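Local atomic coordinates of RagB/SusD domain protein (Flavobacterium johnsoniae, PDB entry 5J90), a protein that binds chitin as a SusD homolog and probably serves as an outer-membrane lipoprotein that captures the polysaccharide for uptake. Residues L356-I361 with G375-N380; G496-V499 with V503-P506. One frame throughout, in Å; residues are numbered along the deposited sequence.

Contact 1 (L356-I361 with G375-N380); sequences LYEAGI and GYIADN
The ring of Tyr376 meets Ile361 obliquely: methyl CG2 of Ile361 stands 3.9 Å from Tyr376 CD1, the two side chains crossing at about a right angle. A second ring flanks the same isoleucine, since Ile361 CD1 lies over one face of Tyr357, toward its rim, 3.7 Å above the plane. Ile361 therefore presents its two methyls to different aromatic rings. Ile377 completes the apolar cluster. It slides past Ile361 in the opposite direction, its CG1 3.7 Å from Ile361 CG2, while its CD1 reaches the carbonyl O of Glu358. The other branch, CG2, is placed anti to the backbone N by a chi1 of -74° and abuts the extended chain of Glu358, 3.5 Å from CD. At the margin of this cluster water 1 donates to Glu358 OE2 (2.6 Å) and to the carbonyl O of Ile377 (2.9 Å). Gln354 also donates to Glu358 OE2, and Tyr376 OH bonds Gln423 of helix 413-428. Helices 353-368 and 373-378 thus meet directly through apolar branches of Ile361 and Ile377, whereas the polar link is indirect: OE2 takes donors from Gln354 and the water, which passes its other proton to the Ile377 carbonyl.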
loop_
_atom_site.group_PDB
_atom_site.type_symbol
_atom_site.label_atom_id
_atom_site.label_comp_id
_atom_site.label_asym_id
_atom_site.label_seq_id
_atom_site.Cartn_x
_atom_site.Cartn_y
_atom_site.Cartn_z
ATOM N N LEU A 356 -16.400 -26.415 -0.311
ATOM C CA LEU A 356 -15.455 -26.104 0.754
ATOM C C LEU A 356 -16.083 -25.183 1.799
ATOM O O LEU A 356 -15.893 -25.381 3.002
ATOM C CB LEU A 356 -14.190 -25.493 0.150
ATOM C CG LEU A 356 -13.387 -26.519 -0.655
ATOM C CD1 LEU A 356 -12.401 -25.821 -1.585
ATOM C CD2 LEU A 356 -12.660 -27.486 0.266
ATOM N N TYR A 357 -16.863 -24.206 1.343
ATOM C CA TYR A 357 -17.630 -23.327 2.227
ATOM C C TYR A 357 -18.561 -24.137 3.118
ATOM O O TYR A 357 -18.579 -23.961 4.342
ATOM C CB TYR A 357 -18.431 -22.352 1.371
ATOM C CG TYR A 357 -19.423 -21.448 2.075
ATOM C CD1 TYR A 357 -18.996 -20.410 2.912
ATOM C CD2 TYR A 357 -20.794 -21.585 1.851
ATOM C CE1 TYR A 357 -19.898 -19.551 3.518
ATOM C CE2 TYR A 357 -21.708 -20.730 2.458
ATOM C CZ TYR A 357 -21.251 -19.706 3.288
ATOM O OH TYR A 357 -22.124 -18.834 3.885
ATOM N N GLU A 358 -19.330 -25.035 2.510
ATOM C CA GLU A 358 -20.304 -25.798 3.281
ATOM C C GLU A 358 -19.614 -26.782 4.222
ATOM O O GLU A 358 -20.092 -27.022 5.338
ATOM C CB GLU A 358 -21.300 -26.496 2.346
ATOM C CG GLU A 358 -22.153 -25.498 1.574
ATOM C CD GLU A 358 -23.262 -26.136 0.757
ATOM O OE1 GLU A 358 -23.279 -27.382 0.612
ATOM O OE2 GLU A 358 -24.113 -25.368 0.266
ATOM N N ALA A 359 -18.487 -27.335 3.787
ATOM C CA ALA A 359 -17.707 -28.226 4.640
ATOM C C ALA A 359 -17.118 -27.480 5.838
ATOM O O ALA A 359 -17.020 -28.040 6.934
ATOM C CB ALA A 359 -16.611 -28.928 3.850
ATOM N N GLY A 360 -16.720 -26.225 5.644
ATOM C CA GLY A 360 -16.197 -25.434 6.744
ATOM C C GLY A 360 -17.249 -25.158 7.803
ATOM O O GLY A 360 -16.966 -25.234 9.007
ATOM N N ILE A 361 -18.460 -24.822 7.366
ATOM C CA ILE A 361 -19.560 -24.585 8.302
ATOM C C ILE A 361 -19.858 -25.854 9.107
ATOM O O ILE A 361 -19.971 -25.802 10.336
ATOM C CB ILE A 361 -20.826 -24.087 7.580
ATOM C CG1 ILE A 361 -20.536 -22.773 6.844
ATOM C CG2 ILE A 361 -21.977 -23.889 8.570
ATOM C CD1 ILE A 361 -21.649 -22.352 5.897
ATOM N N GLY A 375 -29.782 -27.213 7.643
ATOM C CA GLY A 375 -30.786 -26.172 7.518
ATOM C C GLY A 375 -30.184 -24.780 7.527
ATOM O O GLY A 375 -30.627 -23.888 6.801
ATOM N N TYR A 376 -29.175 -24.599 8.374
ATOM C CA TYR A 376 -28.454 -23.332 8.481
ATOM C C TYR A 376 -27.752 -23.005 7.160
ATOM O O TYR A 376 -27.849 -21.885 6.655
ATOM C CB TYR A 376 -27.445 -23.449 9.622
ATOM C CG TYR A 376 -26.587 -22.232 9.896
ATOM C CD1 TYR A 376 -25.355 -22.073 9.264
ATOM C CD2 TYR A 376 -26.983 -21.269 10.813
ATOM C CE1 TYR A 376 -24.549 -20.973 9.530
ATOM C CE2 TYR A 376 -26.182 -20.154 11.082
ATOM C CZ TYR A 376 -24.966 -20.020 10.433
ATOM O OH TYR A 376 -24.168 -18.932 10.698
ATOM N N ILE A 377 -27.085 -24.010 6.608
ATOM C CA ILE A 377 -26.358 -23.898 5.352
ATOM C C ILE A 377 -27.282 -23.595 4.169
ATOM O O ILE A 377 -26.903 -22.879 3.241
ATOM C CB ILE A 377 -25.558 -25.187 5.100
ATOM C CG1 ILE A 377 -24.342 -25.239 6.035
ATOM C CG2 ILE A 377 -25.139 -25.303 3.645
ATOM C CD1 ILE A 377 -23.678 -26.594 6.091
ATOM N N ALA A 378 -28.508 -24.114 4.215
ATOM C CA ALA A 378 -29.439 -23.925 3.104
ATOM C C ALA A 378 -30.281 -22.650 3.201
ATOM O O ALA A 378 -30.999 -22.308 2.260
ATOM C CB ALA A 378 -30.346 -25.149 2.965
ATOM N N ASP A 379 -30.187 -21.934 4.319
ATOM C CA ASP A 379 -31.047 -20.776 4.545
ATOM C C ASP A 379 -30.631 -19.562 3.715
ATOM O O ASP A 379 -29.523 -19.044 3.870
ATOM C CB ASP A 379 -31.091 -20.417 6.030
ATOM C CG ASP A 379 -32.107 -19.334 6.330
ATOM O OD1 ASP A 379 -31.901 -18.185 5.890
ATOM O OD2 ASP A 379 -33.118 -19.632 7.006
ATOM N N ASN A 380 -31.530 -19.100 2.849
ATOM C CA ASN A 380 -31.264 -17.945 1.994
ATOM C C ASN A 380 -32.157 -16.757 2.347
ATOM O O ASN A 380 -32.521 -15.954 1.478
ATOM C CB ASN A 380 -31.431 -18.325 0.516
ATOM C CG ASN A 380 -30.842 -17.289 -0.430
ATOM O OD1 ASN A 380 -29.850 -16.627 -0.114
ATOM N ND2 ASN A 380 -31.458 -17.139 -1.599
HETATM O O HOH W 1 -24.942 -23.036 1.137
#

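Contact 2 (G496-V499 with V503-P506); sequences GTRV and VNAP. With EDO (1,2-ethanediol), chain E.
Arg498 extends toward the 503-506 segment and sets one face of its guanidinium over Asn504 CA, with Asn504 OD1 4.3 Å above the plane, offset toward the rim. The arginine chain leaves with CG anti to the carbonyl carbon (chi1 -74°) and stays extended as far as NE; a chi4 of -91° then turns the guanidinium plane about square to that chain. Asn504, the residue facing the guanidinium, is the centre of an inverse gamma turn. No direct hydrogen bond joins the two segments. Water 2, in the guanidinium plane, makes the one bridge, taking a weak bond from Arg498 NH1 at 3.2 Å and lying 3.0 Å from the carbonyl O of Val503, to which it can donate. An ethanediol, probably from the crystallisation liquor, lies between the two side chains: Arg498 NH2 donates to its O2 at 2.9 Å with an N-H...O angle of 146°, and its C2 rests 3.4 Å from Asn504 OD1. Arg498 NH1 also bonds Asp502 O, tying the arginine to the backbone just before Val503. Arg466 NH2 comes close to NH1, a like charge that the carbonyls of Asp502 and of Gly490 in the second subunit, the latter bonded by NH2, may offset.

The contact is part of the interface between the two copies, where Val503 meets its counterpart. The loop lies against helix 479-489 of the second subunit, through Asn504 ND2 to Lys488 O and packing on Leu489, and its Pro506 touches Glu155 of that subunit's helix 154-177; within its own chain it rests on the loops bearing Phe463 and Lys216.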
loop_
_atom_site.group_PDB
_atom_site.type_symbol
_atom_site.label_atom_id
_atom_site.label_comp_id
_atom_site.label_asym_id
_atom_site.label_seq_id
_atom_site.Cartn_x
_atom_site.Cartn_y
_atom_site.Cartn_z
ATOM N N GLY A 496 -2.925 4.328 11.550
ATOM C CA GLY A 496 -3.606 4.413 10.272
ATOM C C GLY A 496 -2.766 3.991 9.082
ATOM O O GLY A 496 -3.293 3.773 7.996
ATOM N N THR A 497 -1.452 3.884 9.272
ATOM C CA THR A 497 -0.563 3.517 8.178
ATOM C C THR A 497 -0.667 2.025 7.887
ATOM O O THR A 497 -0.595 1.206 8.790
ATOM C CB THR A 497 0.889 3.896 8.509
ATOM O OG1 THR A 497 0.965 5.323 8.644
ATOM C CG2 THR A 497 1.853 3.450 7.415
ATOM N N ARG A 498 -0.836 1.678 6.618
ATOM C CA ARG A 498 -1.034 0.277 6.233
ATOM C C ARG A 498 0.263 -0.511 6.163
ATOM O O ARG A 498 1.252 -0.053 5.573
ATOM C CB ARG A 498 -1.753 0.205 4.882
ATOM C CG ARG A 498 -3.217 0.562 4.981
ATOM C CD ARG A 498 -3.830 0.890 3.613
ATOM N NE ARG A 498 -5.258 1.140 3.780
ATOM C CZ ARG A 498 -6.203 0.213 3.678
ATOM N NH1 ARG A 498 -5.880 -1.033 3.360
ATOM N NH2 ARG A 498 -7.477 0.545 3.887
ATOM N N VAL A 499 0.268 -1.691 6.778
ATOM C CA VAL A 499 1.394 -2.615 6.631
ATOM C C VAL A 499 1.438 -3.142 5.195
ATOM O O VAL A 499 0.461 -3.019 4.440
ATOM C CB VAL A 499 1.362 -3.792 7.645
ATOM C CG1 VAL A 499 1.284 -3.261 9.073
ATOM C CG2 VAL A 499 0.203 -4.757 7.362
ATOM N N VAL A 503 -2.500 -3.644 1.490
ATOM C CA VAL A 503 -2.471 -2.637 0.436
ATOM C C VAL A 503 -3.878 -2.123 0.132
ATOM O O VAL A 503 -4.865 -2.868 0.199
ATOM C CB VAL A 503 -1.779 -3.208 -0.828
ATOM C CG1 VAL A 503 -2.502 -4.416 -1.329
ATOM C CG2 VAL A 503 -1.652 -2.152 -1.923
ATOM N N ASN A 504 -3.981 -0.832 -0.176
ATOM C CA ASN A 504 -5.258 -0.289 -0.625
ATOM C C ASN A 504 -5.567 -0.730 -2.054
ATOM O O ASN A 504 -5.227 -0.049 -3.031
ATOM C CB ASN A 504 -5.283 1.235 -0.538
ATOM C CG ASN A 504 -6.634 1.786 -0.878
ATOM O OD1 ASN A 504 -7.634 1.378 -0.297
ATOM N ND2 ASN A 504 -6.691 2.687 -1.842
ATOM N N ALA A 505 -6.211 -1.883 -2.166
ATOM C CA ALA A 505 -6.462 -2.544 -3.444
ATOM C C ALA A 505 -7.718 -3.374 -3.260
ATOM O O ALA A 505 -8.090 -3.705 -2.133
ATOM C CB ALA A 505 -5.291 -3.449 -3.819
ATOM N N PRO A 506 -8.394 -3.718 -4.361
ATOM C CA PRO A 506 -9.625 -4.505 -4.222
ATOM C C PRO A 506 -9.336 -5.980 -3.920
ATOM O O PRO A 506 -8.198 -6.443 -4.051
ATOM C CB PRO A 506 -10.281 -4.347 -5.598
ATOM C CG PRO A 506 -9.129 -4.187 -6.541
ATOM C CD PRO A 506 -8.100 -3.367 -5.766
HETATM C C1 EDO E . -9.762 -1.723 0.344
HETATM O O1 EDO E . -10.900 -0.899 0.668
HETATM C C2 EDO E . -8.616 -1.448 1.306
HETATM O O2 EDO E . -9.013 -1.579 2.682
HETATM O O HOH W 2 -6.373 -4.047 2.482
#

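How the contacts relate
Contact 1 and contact 2 lie in series along the chain, with centres 31 Å apart and nearest atoms about 19 Å apart, and they share no structural element. Both are partly buried, contact 1 centred about 23 Å and contact 2 about 18 Å from the centre of the chain, but by different neighbours. Contact 1 joins two helices and is covered by helices 332-344 and 413-428 of the same chain, with no other subunit touching it; apolar branches do most of the work there. Contact 2 joins two parts of one irregular C-terminal loop at the subunit interface, and its chemistry is polar. Each has a water bridge, from a carboxylate in contact 1 and, weakly, from an arginine in contact 2.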